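Local coordinates for WbbM protein (Klebsiella pneumoniae, PDB 6U4B) that probably acts as a bifunctional, magnesium-binding glycosyltransferase that polymerises O-antigen, working as a trimer, at residues V435-V440 and F543-K548; N464-D469 and V513-V518; N167-Y172 and D182-I187; K202-A207 and L261-I266. All blocks are in the same frame, centred on the assembly; numbering follows the deposited sequence.

Contact 1: residues V435-V440 and F543-K548; sequences VMEGFV and FATYMK
Glu437 and Thr545 alone carry this contact, reaching from two helices whose nearest CA atoms, those of the same two residues, stand 9.2 Å apart. Followed from its start, the helical segment 435-440 sends nothing across until Glu437, which spans the gap. Its CG stands opposite the backbone N (chi1 -173°) and the chain continues straight, which carries the carboxylate out toward Thr545; the two side chains approach from opposite directions. Thr545 OG1 donates to Glu437 OE1 at 2.7 Å, and OE1 receives it on the syn lone pair, the side facing the other oxygen. The methyl lies beside the bond, with Thr545 CG2 3.4 Å from Glu437 OE1. Glu437 OE2 has its own partner, a salt bridge to Lys432, which probably helps to keep the acid ionised. Each oxygen is therefore held, and the carboxylate's rotation should be restricted. Farther along, the segment turns to helix 455-461, where Phe439 packs on Ala455 and Val440 on Leu459. Behind Thr545, helix 543-554 meets a neighbouring subunit, where Phe543 packs on Met243 of that chain. This is a slender polar bridge between two helices of the family 8 glycosyltransferase region, one of them at the trimer interface.

Contact 2: residues N464-D469 and V513-V518; sequences NMNNPD and VFYSRV
Tyr515 reaches across to Met465, Asn466 and Asn467 and buries most of the surface shared by the two loops. The tight part lies over one face of its ring. Met465 CA sits 3.7 Å from the Tyr515 ring centroid, almost on the normal, a CH-pi contact, and Met465 CG comes to 3.5 Å from Tyr515 CD1. The sulfur swings off to an oblique position, Met465 SD lying 4.8 Å from the Tyr515 ring centroid in a Met-aromatic contact. At the ring's far end the hydroxyl is gripped twice. Tyr515 OH donates to Asn466 OD1 over a very short 2.5 Å, a length to be taken with caution, and Asn467 N donates to Tyr515 OH at 2.6 Å. Asn466 carries its CG between its own backbone N and carbonyl carbon (chi1 77°), which lays the amide at the ring edge, its plane turned 75° from the ring.

The outer side is looser. Asn466 itself is solvent-exposed, and Asn464 offers little beyond its carbonyl, Asn464 O lying 3.9 Å from Tyr515 CD2; its side-chain OD1 bonds to Lys512 instead. Within its own loop, Asn467 OD1 closes an Asx turn by accepting from Asp469 N. The phenol thus appears to serve as both donor and acceptor, tying a surface loop to the 514-517 type II turn by its polar tip, while Met465 carbons cover one face and the sulfur stands obliquely beside it.

Contact 3: residues N167-Y172 and D182-I187; sequences NNYDHY and DYQAAI
Tyr172 and Tyr183 make the main aromatic pairing between these two helices. Their planes are within 21° of parallel, but the rings are offset so far, centroids 5.1 Å apart, that little of one lies over the other. What fills the face of Tyr172 is instead the root of the other side chain: Tyr183 CB stands 3.6 Å from the Tyr172 ring centroid, nearly on the normal, in a CH-pi contact. A chi1 of -163° extends the Tyr172 side chain away from its own amide nitrogen, sending the ring across to that methylene.

Apolar contact continues at Tyr169, where CD2 meets Tyr183 CE1 at 4.0 Å, arriving at the edge of the Tyr183 ring. Farther out, Gln184 runs past the phenol end of Tyr169, its CG at the ring edge and its amide plane nearly perpendicular to the ring.

The polar link is indirect. A water lies 2.9 Å from Tyr172 OH and donates to Asp182 OD2, which also takes a hydrogen bond from Tyr246. Tyr183 OH, by contrast, leaves the pair and bonds to Asn205.

Within the first segment, Asn167 OD1 accepts from Asp170 N at 2.8 Å, an N-cap of helix 168-173. The axes of the short segments 168-172 and 182-187 approach to 11.1 Å, their N-to-C directions 136° apart: two consecutive, tyrosine-lined helices of the DUF4422 region joined by a short loop and splayed well away from strict antiparallel packing.

Contact 4: residues K202-A207 and L261-I266; sequences KTFNDA and LFNIYI
Phe204 points into helix 253-272 and lies against Asn263 and Ile264, neighbours on that helix, which both approach from the same side of the ring plane. At its root, Phe204 CB lies 4.1 Å from Ile264 CG1, near the closest backbone approach of the two helices, where the CA atoms of Phe204 and Ile264 are 6.1 Å apart. The trans first torsion (chi1 167°) then carries the ring out along the other helix. At one rim Phe204 CD2 touches Ile264 CG1 at 3.8 Å, an oblique approach. At the other rim Phe204 CD1 meets Asn263 CB at 3.4 Å, the methylene resting over that face. Phe204 CE1 goes on to meet Asn263 CG at 3.7 Å, with the amide plane only 15° from that of the ring. At the tip, Phe204 CZ still lies 4.1 Å from Asn263 CB. The buried amide has its polar atoms satisfied elsewhere: Asn263 OD1 accepts from Tyr211 N, and ND2 bonds to Glu259 O in the same helix. Tyr183, Arg260 and Ile267 also pack on the Phe204 side chain. Such burial of one aromatic side chain against a neighbouring helix is plain helix-helix core packing, here joining helices 198-206 and 253-272 of the DUF4422 region.

Overall arrangement
The four contacts form two groups on opposite sides of the chain's centre. Contacts 1 and 2 belong to the family 8 glycosyltransferase region, their centres about 17 Å apart, and touch where Glu437 CG lies 4.2 Å from Asp469 OD2; Lys432 also makes a weak, long ion pair with that aspartate. Contacts 3 and 4 sit in the DUF4422 region, about 10 Å apart between centres, joined by a probable hydrogen bond from Asn168 ND2 to Phe204 O at 2.8 Å. Centres of contacts 1 and 3 are about 76 Å apart. None belongs to the magnesium site of Asp406, Asp408 and His560, whose Asp-x-Asp pattern fits a metal-dependent glycosyltransferase.

Contact 1: residues V435-V440 and F543-K548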
loop_
_atom_site.group_PDB
_atom_site.type_symbol
_atom_site.label_atom_id
_atom_site.label_comp_id
_atom_site.label_asym_id
_atom_site.label_seq_id
_atom_site.Cartn_x
_atom_site.Cartn_y
_atom_site.Cartn_z
ATOM N N VAL A 435 35.114 -1.326 10.010
ATOM C CA VAL A 435 35.760 -0.335 9.155
ATOM C C VAL A 435 36.991 0.234 9.846
ATOM O O VAL A 435 38.059 0.367 9.233
ATOM C CB VAL A 435 34.769 0.775 8.758
ATOM C CG1 VAL A 435 35.491 1.870 7.989
ATOM C CG2 VAL A 435 33.638 0.203 7.923
ATOM N N MET A 436 36.868 0.576 11.132
ATOM C CA MET A 436 38.045 0.975 11.895
ATOM C C MET A 436 39.046 -0.167 11.993
ATOM O O MET A 436 40.260 0.069 11.987
ATOM C CB MET A 436 37.636 1.453 13.289
ATOM C CG MET A 436 38.808 1.848 14.185
ATOM S SD MET A 436 39.760 3.242 13.548
ATOM C CE MET A 436 38.598 4.587 13.789
ATOM N N GLU A 437 38.560 -1.409 12.073
ATOM C CA GLU A 437 39.458 -2.559 12.031
ATOM C C GLU A 437 40.290 -2.551 10.755
ATOM O O GLU A 437 41.483 -2.875 10.780
ATOM C CB GLU A 437 38.654 -3.855 12.146
ATOM C CG GLU A 437 39.504 -5.114 12.273
ATOM C CD GLU A 437 38.663 -6.375 12.332
ATOM O OE1 GLU A 437 39.028 -7.370 11.668
ATOM O OE2 GLU A 437 37.630 -6.369 13.035
ATOM N N GLY A 438 39.681 -2.166 9.632
ATOM C CA GLY A 438 40.438 -2.049 8.396
ATOM C C GLY A 438 41.377 -0.859 8.394
ATOM O O GLY A 438 42.493 -0.941 7.875
ATOM N N PHE A 439 40.939 0.266 8.970
ATOM C CA PHE A 439 41.805 1.438 9.053
ATOM C C PHE A 439 43.074 1.130 9.836
ATOM O O PHE A 439 44.169 1.563 9.457
ATOM C CB PHE A 439 41.056 2.608 9.692
ATOM C CG PHE A 439 40.001 3.215 8.809
ATOM C CD1 PHE A 439 39.976 2.951 7.450
ATOM C CD2 PHE A 439 39.039 4.058 9.341
ATOM C CE1 PHE A 439 39.005 3.512 6.638
ATOM C CE2 PHE A 439 38.067 4.621 8.535
ATOM C CZ PHE A 439 38.051 4.347 7.181
ATOM N N VAL A 440 42.950 0.383 10.934
ATOM C CA VAL A 440 44.124 0.030 11.726
ATOM C C VAL A 440 45.014 -0.935 10.953
ATOM O O VAL A 440 46.237 -0.770 10.896
ATOM C CB VAL A 440 43.702 -0.557 13.083
ATOM C CG1 VAL A 440 44.925 -1.046 13.851
ATOM C CG2 VAL A 440 42.940 0.474 13.893
ATOM N N PHE A 543 40.505 -12.731 7.665
ATOM C CA PHE A 543 39.584 -13.671 7.028
ATOM C C PHE A 543 38.398 -13.984 7.927
ATOM O O PHE A 543 37.256 -14.045 7.457
ATOM C CB PHE A 543 40.320 -14.958 6.655
ATOM C CG PHE A 543 39.503 -15.907 5.824
ATOM C CD1 PHE A 543 39.601 -15.895 4.445
ATOM C CD2 PHE A 543 38.639 -16.815 6.417
ATOM C CE1 PHE A 543 38.856 -16.769 3.675
ATOM C CE2 PHE A 543 37.895 -17.690 5.650
ATOM C CZ PHE A 543 38.002 -17.665 4.277
ATOM N N ALA A 544 38.646 -14.189 9.221
ATOM C CA ALA A 544 37.556 -14.488 10.142
ATOM C C ALA A 544 36.553 -13.342 10.203
ATOM O O ALA A 544 35.341 -13.573 10.283
ATOM C CB ALA A 544 38.113 -14.786 11.532
ATOM N N THR A 545 37.042 -12.098 10.171
ATOM C CA THR A 545 36.143 -10.949 10.185
ATOM C C THR A 545 35.333 -10.868 8.897
ATOM O O THR A 545 34.130 -10.583 8.931
ATOM C CB THR A 545 36.937 -9.660 10.397
ATOM O OG1 THR A 545 37.692 -9.750 11.613
ATOM C CG2 THR A 545 35.999 -8.461 10.481
ATOM N N TYR A 546 35.973 -11.118 7.751
ATOM C CA TYR A 546 35.250 -11.100 6.484
ATOM C C TYR A 546 34.138 -12.143 6.470
ATOM O O TYR A 546 33.033 -11.877 5.978
ATOM C CB TYR A 546 36.224 -11.321 5.326
ATOM C CG TYR A 546 35.584 -11.223 3.958
ATOM C CD1 TYR A 546 34.641 -10.240 3.681
ATOM C CD2 TYR A 546 35.933 -12.103 2.940
ATOM C CE1 TYR A 546 34.055 -10.143 2.435
ATOM C CE2 TYR A 546 35.354 -12.012 1.688
ATOM C CZ TYR A 546 34.415 -11.030 1.442
ATOM O OH TYR A 546 33.834 -10.933 0.201
ATOM N N MET A 547 34.406 -13.333 7.017
ATOM C CA MET A 547 33.361 -14.347 7.125
ATOM C C MET A 547 32.212 -13.861 7.997
ATOM O O MET A 547 31.039 -14.086 7.673
ATOM C CB MET A 547 33.944 -15.646 7.679
ATOM C CG MET A 547 35.004 -16.280 6.799
ATOM S SD MET A 547 34.419 -16.665 5.135
ATOM C CE MET A 547 35.287 -15.428 4.174
ATOM N N LYS A 548 32.528 -13.199 9.113
ATOM C CA LYS A 548 31.482 -12.654 9.970
ATOM C C LYS A 548 30.668 -11.597 9.239
ATOM O O LYS A 548 29.453 -11.489 9.439
ATOM C CB LYS A 548 32.095 -12.070 11.243
ATOM C CG LYS A 548 32.769 -13.088 12.143
ATOM C CD LYS A 548 33.203 -12.446 13.449
ATOM C CE LYS A 548 32.441 -13.031 14.625
ATOM N NZ LYS A 548 32.290 -12.040 15.729
#

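Contact 2: residues N464-D469 and V513-V518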
loop_
_atom_site.group_PDB
_atom_site.type_symbol
_atom_site.label_atom_id
_atom_site.label_comp_id
_atom_site.label_asym_id
_atom_site.label_seq_id
_atom_site.Cartn_x
_atom_site.Cartn_y
_atom_site.Cartn_z
ATOM N N ASN A 464 43.585 6.349 24.239
ATOM C CA ASN A 464 44.005 5.593 25.422
ATOM C C ASN A 464 43.323 4.229 25.490
ATOM O O ASN A 464 42.831 3.804 26.537
ATOM C CB ASN A 464 43.756 6.389 26.703
ATOM C CG ASN A 464 44.453 7.735 26.695
ATOM O OD1 ASN A 464 43.806 8.782 26.673
ATOM N ND2 ASN A 464 45.780 7.714 26.714
ATOM N N MET A 465 43.295 3.536 24.356
ATOM C CA MET A 465 42.759 2.182 24.258
ATOM C C MET A 465 43.940 1.226 24.118
ATOM O O MET A 465 44.626 1.232 23.091
ATOM C CB MET A 465 41.801 2.060 23.074
ATOM C CG MET A 465 40.598 2.987 23.145
ATOM S SD MET A 465 39.380 2.652 21.857
ATOM C CE MET A 465 40.281 3.157 20.406
ATOM N N ASN A 466 44.189 0.416 25.152
ATOM C CA ASN A 466 45.309 -0.519 25.075
ATOM C C ASN A 466 45.117 -1.520 23.942
ATOM O O ASN A 466 46.095 -1.956 23.325
ATOM C CB ASN A 466 45.505 -1.238 26.414
ATOM C CG ASN A 466 44.494 -2.343 26.649
ATOM O OD1 ASN A 466 43.451 -2.119 27.263
ATOM N ND2 ASN A 466 44.820 -3.561 26.198
ATOM N N ASN A 467 43.871 -1.857 23.622
ATOM C CA ASN A 467 43.559 -2.760 22.517
ATOM C C ASN A 467 42.719 -2.027 21.479
ATOM O O ASN A 467 41.484 -1.948 21.617
ATOM C CB ASN A 467 42.836 -4.001 23.031
ATOM C CG ASN A 467 42.599 -5.026 21.945
ATOM O OD1 ASN A 467 43.154 -4.928 20.849
ATOM N ND2 ASN A 467 41.774 -6.021 22.243
ATOM N N PRO A 468 43.337 -1.488 20.424
ATOM C CA PRO A 468 42.564 -0.781 19.385
ATOM C C PRO A 468 41.499 -1.643 18.733
ATOM O O PRO A 468 40.604 -1.101 18.068
ATOM C CB PRO A 468 43.635 -0.364 18.367
ATOM C CG PRO A 468 44.937 -0.404 19.133
ATOM C CD PRO A 468 44.783 -1.495 20.145
ATOM N N ASP A 469 41.557 -2.961 18.920
ATOM C CA ASP A 469 40.605 -3.858 18.283
ATOM C C ASP A 469 39.216 -3.776 18.906
ATOM O O ASP A 469 38.253 -4.257 18.302
ATOM C CB ASP A 469 41.141 -5.288 18.344
ATOM C CG ASP A 469 40.424 -6.221 17.396
ATOM O OD1 ASP A 469 39.632 -7.061 17.872
ATOM O OD2 ASP A 469 40.642 -6.102 16.171
ATOM N N VAL A 513 35.972 7.185 26.403
ATOM C CA VAL A 513 35.374 7.211 27.732
ATOM C C VAL A 513 34.793 5.850 28.102
ATOM O O VAL A 513 34.835 5.450 29.271
ATOM C CB VAL A 513 34.318 8.331 27.815
ATOM C CG1 VAL A 513 33.566 8.271 29.136
ATOM C CG2 VAL A 513 34.982 9.688 27.654
ATOM N N PHE A 514 34.269 5.106 27.131
ATOM C CA PHE A 514 33.637 3.823 27.416
ATOM C C PHE A 514 34.592 2.641 27.280
ATOM O O PHE A 514 34.144 1.493 27.368
ATOM C CB PHE A 514 32.424 3.602 26.499
ATOM C CG PHE A 514 31.408 4.719 26.535
ATOM C CD1 PHE A 514 31.312 5.564 27.630
ATOM C CD2 PHE A 514 30.543 4.918 25.467
ATOM C CE1 PHE A 514 30.382 6.588 27.659
ATOM C CE2 PHE A 514 29.608 5.938 25.492
ATOM C CZ PHE A 514 29.528 6.775 26.589
ATOM N N TYR A 515 35.888 2.888 27.081
ATOM C CA TYR A 515 36.828 1.799 26.835
ATOM C C TYR A 515 36.822 0.796 27.984
ATOM O O TYR A 515 36.832 1.177 29.159
ATOM C CB TYR A 515 38.244 2.338 26.629
ATOM C CG TYR A 515 39.233 1.241 26.297
ATOM C CD1 TYR A 515 39.129 0.533 25.106
ATOM C CD2 TYR A 515 40.254 0.902 27.176
ATOM C CE1 TYR A 515 40.017 -0.477 24.795
ATOM C CE2 TYR A 515 41.152 -0.110 26.871
ATOM C CZ TYR A 515 41.025 -0.793 25.677
ATOM O OH TYR A 515 41.902 -1.797 25.355
ATOM N N SER A 516 36.812 -0.490 27.631
ATOM C CA SER A 516 36.734 -1.626 28.546
ATOM C C SER A 516 35.425 -1.665 29.329
ATOM O O SER A 516 35.311 -2.425 30.298
ATOM C CB SER A 516 37.926 -1.666 29.515
ATOM O OG SER A 516 37.846 -0.624 30.469
ATOM N N ARG A 517 34.434 -0.871 28.934
ATOM C CA ARG A 517 33.103 -0.884 29.530
ATOM C C ARG A 517 32.049 -1.098 28.451
ATOM O O ARG A 517 30.965 -0.511 28.488
ATOM C CB ARG A 517 32.827 0.409 30.296
ATOM C CG ARG A 517 33.947 0.856 31.236
ATOM C CD ARG A 517 34.042 -0.011 32.487
ATOM N NE ARG A 517 32.786 -0.053 33.233
ATOM C CZ ARG A 517 32.348 0.919 34.029
ATOM N NH1 ARG A 517 33.058 2.029 34.184
ATOM N NH2 ARG A 517 31.193 0.783 34.668
ATOM N N VAL A 518 32.362 -1.934 27.464
ATOM C CA VAL A 518 31.520 -2.110 26.285
ATOM C C VAL A 518 31.154 -3.582 26.156
ATOM O O VAL A 518 32.037 -4.447 26.113
ATOM C CB VAL A 518 32.217 -1.611 25.009
ATOM C CG1 VAL A 518 31.375 -1.923 23.784
ATOM C CG2 VAL A 518 32.491 -0.120 25.100
#

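Contact 3: residues N167-Y172 and D182-I187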
loop_
_atom_site.group_PDB
_atom_site.type_symbol
_atom_site.label_atom_id
_atom_site.label_comp_id
_atom_site.label_asym_id
_atom_site.label_seq_id
_atom_site.Cartn_x
_atom_site.Cartn_y
_atom_site.Cartn_z
ATOM N N ASN A 167 -1.702 59.142 30.410
ATOM C CA ASN A 167 -2.310 58.279 31.418
ATOM C C ASN A 167 -2.361 56.862 30.846
ATOM O O ASN A 167 -1.858 56.603 29.753
ATOM C CB ASN A 167 -3.687 58.815 31.826
ATOM C CG ASN A 167 -4.581 59.115 30.634
ATOM O OD1 ASN A 167 -4.612 58.368 29.657
ATOM N ND2 ASN A 167 -5.316 60.218 30.714
ATOM N N ASN A 168 -2.969 55.939 31.599
ATOM C CA ASN A 168 -2.953 54.536 31.189
ATOM C C ASN A 168 -3.775 54.312 29.928
ATOM O O ASN A 168 -3.416 53.479 29.087
ATOM C CB ASN A 168 -3.457 53.650 32.328
ATOM C CG ASN A 168 -2.469 53.557 33.474
ATOM O OD1 ASN A 168 -1.302 53.209 33.281
ATOM N ND2 ASN A 168 -2.929 53.883 34.677
ATOM N N TYR A 169 -4.886 55.037 29.781
ATOM C CA TYR A 169 -5.664 54.953 28.550
ATOM C C TYR A 169 -4.840 55.421 27.360
ATOM O O TYR A 169 -4.741 54.724 26.343
ATOM C CB TYR A 169 -6.942 55.782 28.677
ATOM C CG TYR A 169 -7.790 55.803 27.421
ATOM C CD1 TYR A 169 -7.583 56.756 26.431
ATOM C CD2 TYR A 169 -8.799 54.871 27.228
ATOM C CE1 TYR A 169 -8.351 56.775 25.285
ATOM C CE2 TYR A 169 -9.575 54.885 26.086
ATOM C CZ TYR A 169 -9.347 55.838 25.118
ATOM O OH TYR A 169 -10.118 55.853 23.978
ATOM N N ASP A 170 -4.240 56.607 27.473
ATOM C CA ASP A 170 -3.427 57.142 26.388
ATOM C C ASP A 170 -2.232 56.245 26.090
ATOM O O ASP A 170 -1.755 56.205 24.950
ATOM C CB ASP A 170 -2.977 58.562 26.741
ATOM C CG ASP A 170 -2.255 59.251 25.602
ATOM O OD1 ASP A 170 -2.733 59.169 24.449
ATOM O OD2 ASP A 170 -1.218 59.895 25.866
ATOM N N HIS A 171 -1.746 55.508 27.094
ATOM C CA HIS A 171 -0.617 54.611 26.876
ATOM C C HIS A 171 -1.001 53.453 25.964
ATOM O O HIS A 171 -0.180 52.983 25.168
ATOM C CB HIS A 171 -0.093 54.089 28.214
ATOM C CG HIS A 171 1.231 53.397 28.117
ATOM N ND1 HIS A 171 2.380 54.046 27.720
ATOM C CD2 HIS A 171 1.591 52.116 28.369
ATOM C CE1 HIS A 171 3.391 53.195 27.730
ATOM N NE2 HIS A 171 2.939 52.018 28.121
ATOM N N TYR A 172 -2.242 52.970 26.070
ATOM C CA TYR A 172 -2.696 51.940 25.144
ATOM C C TYR A 172 -2.807 52.495 23.731
ATOM O O TYR A 172 -2.400 51.839 22.765
ATOM C CB TYR A 172 -4.039 51.364 25.600
ATOM C CG TYR A 172 -4.387 50.040 24.940
ATOM C CD1 TYR A 172 -4.839 49.988 23.626
ATOM C CD2 TYR A 172 -4.266 48.845 25.637
ATOM C CE1 TYR A 172 -5.152 48.781 23.023
ATOM C CE2 TYR A 172 -4.578 47.634 25.045
ATOM C CZ TYR A 172 -5.021 47.608 23.738
ATOM O OH TYR A 172 -5.330 46.405 23.148
ATOM N N ASP A 182 -9.702 48.226 20.309
ATOM C CA ASP A 182 -9.796 46.941 20.991
ATOM C C ASP A 182 -9.976 47.129 22.492
ATOM O O ASP A 182 -10.778 46.428 23.120
ATOM C CB ASP A 182 -8.552 46.101 20.701
ATOM C CG ASP A 182 -8.359 45.837 19.218
ATOM O OD1 ASP A 182 -9.368 45.778 18.483
ATOM O OD2 ASP A 182 -7.194 45.684 18.785
ATOM N N TYR A 183 -9.235 48.070 23.083
ATOM C CA TYR A 183 -9.377 48.341 24.510
ATOM C C TYR A 183 -10.706 49.023 24.807
ATOM O O TYR A 183 -11.338 48.742 25.831
ATOM C CB TYR A 183 -8.203 49.192 24.998
ATOM C CG TYR A 183 -8.232 49.508 26.479
ATOM C CD1 TYR A 183 -8.133 50.819 26.932
ATOM C CD2 TYR A 183 -8.360 48.498 27.423
ATOM C CE1 TYR A 183 -8.158 51.113 28.286
ATOM C CE2 TYR A 183 -8.388 48.783 28.777
ATOM C CZ TYR A 183 -8.285 50.091 29.203
ATOM O OH TYR A 183 -8.311 50.375 30.551
ATOM N N GLN A 184 -11.147 49.919 23.917
ATOM C CA GLN A 184 -12.466 50.528 24.066
ATOM C C GLN A 184 -13.560 49.469 24.085
ATOM O O GLN A 184 -14.513 49.564 24.868
ATOM C CB GLN A 184 -12.722 51.526 22.937
ATOM C CG GLN A 184 -11.962 52.832 23.056
ATOM C CD GLN A 184 -12.263 53.778 21.911
ATOM O OE1 GLN A 184 -11.861 53.539 20.772
ATOM N NE2 GLN A 184 -12.985 54.852 22.205
ATOM N N ALA A 185 -13.441 48.454 23.225
ATOM C CA ALA A 185 -14.435 47.386 23.197
ATOM C C ALA A 185 -14.452 46.614 24.509
ATOM O O ALA A 185 -15.521 46.222 24.994
ATOM C CB ALA A 185 -14.157 46.445 22.025
ATOM N N ALA A 186 -13.275 46.386 25.100
ATOM C CA ALA A 186 -13.214 45.685 26.378
ATOM C C ALA A 186 -13.794 46.534 27.502
ATOM O O ALA A 186 -14.441 46.003 28.413
ATOM C CB ALA A 186 -11.772 45.286 26.689
ATOM N N ILE A 187 -13.575 47.851 27.454
ATOM C CA ILE A 187 -14.114 48.736 28.484
ATOM C C ILE A 187 -15.637 48.711 28.467
ATOM O O ILE A 187 -16.283 48.638 29.521
ATOM C CB ILE A 187 -13.567 50.166 28.302
ATOM C CG1 ILE A 187 -12.077 50.213 28.635
ATOM C CG2 ILE A 187 -14.337 51.160 29.166
ATOM C CD1 ILE A 187 -11.746 49.695 30.019
HETATM O O HOH W 1 -4.911 46.323 20.246
#

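Contact 4: residues K202-A207 and L261-I266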
loop_
_atom_site.group_PDB
_atom_site.type_symbol
_atom_site.label_atom_id
_atom_site.label_comp_id
_atom_site.label_asym_id
_atom_site.label_seq_id
_atom_site.Cartn_x
_atom_site.Cartn_y
_atom_site.Cartn_z
ATOM N N LYS A 202 -12.555 54.340 35.379
ATOM C CA LYS A 202 -12.129 55.731 35.252
ATOM C C LYS A 202 -10.839 55.988 36.019
ATOM O O LYS A 202 -9.957 56.710 35.539
ATOM C CB LYS A 202 -13.223 56.674 35.754
ATOM C CG LYS A 202 -14.497 56.684 34.940
ATOM C CD LYS A 202 -15.411 57.797 35.430
ATOM C CE LYS A 202 -16.732 57.802 34.690
ATOM N NZ LYS A 202 -17.539 56.590 34.988
ATOM N N THR A 203 -10.722 55.419 37.220
ATOM C CA THR A 203 -9.540 55.646 38.044
ATOM C C THR A 203 -8.281 55.157 37.340
ATOM O O THR A 203 -7.277 55.876 37.261
ATOM C CB THR A 203 -9.702 54.948 39.395
ATOM O OG1 THR A 203 -10.863 55.453 40.063
ATOM C CG2 THR A 203 -8.477 55.182 40.269
ATOM N N PHE A 204 -8.322 53.934 36.811
ATOM C CA PHE A 204 -7.149 53.376 36.147
ATOM C C PHE A 204 -6.831 54.127 34.861
ATOM O O PHE A 204 -5.670 54.460 34.598
ATOM C CB PHE A 204 -7.360 51.893 35.857
ATOM C CG PHE A 204 -6.352 51.324 34.904
ATOM C CD1 PHE A 204 -5.032 51.157 35.292
ATOM C CD2 PHE A 204 -6.715 50.973 33.616
ATOM C CE1 PHE A 204 -4.094 50.639 34.415
ATOM C CE2 PHE A 204 -5.785 50.456 32.735
ATOM C CZ PHE A 204 -4.473 50.287 33.134
ATOM N N ASN A 205 -7.852 54.395 34.042
ATOM C CA ASN A 205 -7.614 55.049 32.759
ATOM C C ASN A 205 -7.020 56.440 32.940
ATOM O O ASN A 205 -6.174 56.867 32.146
ATOM C CB ASN A 205 -8.912 55.115 31.952
ATOM C CG ASN A 205 -9.210 53.817 31.223
ATOM O OD1 ASN A 205 -8.303 53.043 30.917
ATOM N ND2 ASN A 205 -10.486 53.576 30.937
ATOM N N ASP A 206 -7.441 57.161 33.979
ATOM C CA ASP A 206 -6.902 58.489 34.243
ATOM C C ASP A 206 -5.620 58.467 35.065
ATOM O O ASP A 206 -4.968 59.509 35.189
ATOM C CB ASP A 206 -7.937 59.364 34.960
ATOM C CG ASP A 206 -9.103 59.745 34.067
ATOM O OD1 ASP A 206 -10.002 60.472 34.540
ATOM O OD2 ASP A 206 -9.127 59.305 32.897
ATOM N N ALA A 207 -5.248 57.322 35.629
ATOM C CA ALA A 207 -4.025 57.240 36.411
ATOM C C ALA A 207 -2.802 57.194 35.499
ATOM O O ALA A 207 -2.882 56.843 34.318
ATOM C CB ALA A 207 -4.043 56.010 37.321
ATOM N N LEU A 261 -7.121 45.128 32.412
ATOM C CA LEU A 261 -8.228 44.618 33.214
ATOM C C LEU A 261 -7.753 44.177 34.591
ATOM O O LEU A 261 -8.477 44.327 35.585
ATOM C CB LEU A 261 -8.913 43.462 32.483
ATOM C CG LEU A 261 -9.587 43.812 31.156
ATOM C CD1 LEU A 261 -10.104 42.556 30.463
ATOM C CD2 LEU A 261 -10.716 44.808 31.378
ATOM N N PHE A 262 -6.538 43.627 34.664
ATOM C CA PHE A 262 -5.939 43.259 35.942
ATOM C C PHE A 262 -5.915 44.450 36.897
ATOM O O PHE A 262 -6.272 44.330 38.075
ATOM C CB PHE A 262 -4.530 42.716 35.693
ATOM C CG PHE A 262 -3.857 42.147 36.913
ATOM C CD1 PHE A 262 -4.470 41.163 37.669
ATOM C CD2 PHE A 262 -2.591 42.574 37.281
ATOM C CE1 PHE A 262 -3.843 40.634 38.784
ATOM C CE2 PHE A 262 -1.959 42.049 38.392
ATOM C CZ PHE A 262 -2.587 41.078 39.144
ATOM N N ASN A 263 -5.511 45.618 36.392
ATOM C CA ASN A 263 -5.478 46.822 37.217
ATOM C C ASN A 263 -6.880 47.285 37.591
ATOM O O ASN A 263 -7.124 47.672 38.740
ATOM C CB ASN A 263 -4.732 47.934 36.484
ATOM C CG ASN A 263 -3.238 47.698 36.433
ATOM O OD1 ASN A 263 -2.496 48.164 37.300
ATOM N ND2 ASN A 263 -2.785 46.975 35.416
ATOM N N ILE A 264 -7.809 47.272 36.630
ATOM C CA ILE A 264 -9.184 47.675 36.915
ATOM C C ILE A 264 -9.775 46.803 38.015
ATOM O O ILE A 264 -10.476 47.295 38.910
ATOM C CB ILE A 264 -10.028 47.621 35.627
ATOM C CG1 ILE A 264 -9.529 48.663 34.620
ATOM C CG2 ILE A 264 -11.503 47.821 35.938
ATOM C CD1 ILE A 264 -10.173 48.552 33.255
ATOM N N TYR A 265 -9.481 45.501 37.980
ATOM C CA TYR A 265 -10.008 44.588 38.989
ATOM C C TYR A 265 -9.416 44.872 40.365
ATOM O O TYR A 265 -10.141 44.879 41.366
ATOM C CB TYR A 265 -9.735 43.142 38.574
ATOM C CG TYR A 265 -10.160 42.117 39.601
ATOM C CD1 TYR A 265 -11.472 41.666 39.660
ATOM C CD2 TYR A 265 -9.248 41.598 40.510
ATOM C CE1 TYR A 265 -11.864 40.729 40.599
ATOM C CE2 TYR A 265 -9.630 40.662 41.451
ATOM C CZ TYR A 265 -10.937 40.232 41.492
ATOM O OH TYR A 265 -11.315 39.297 42.430
ATOM N N ILE A 266 -8.102 45.102 40.436
ATOM C CA ILE A 266 -7.461 45.362 41.721
ATOM C C ILE A 266 -7.956 46.674 42.314
ATOM O O ILE A 266 -8.249 46.755 43.513
ATOM C CB ILE A 266 -5.928 45.356 41.567
ATOM C CG1 ILE A 266 -5.421 43.940 41.292
ATOM C CG2 ILE A 266 -5.257 45.933 42.809
ATOM C CD1 ILE A 266 -3.925 43.855 41.109
#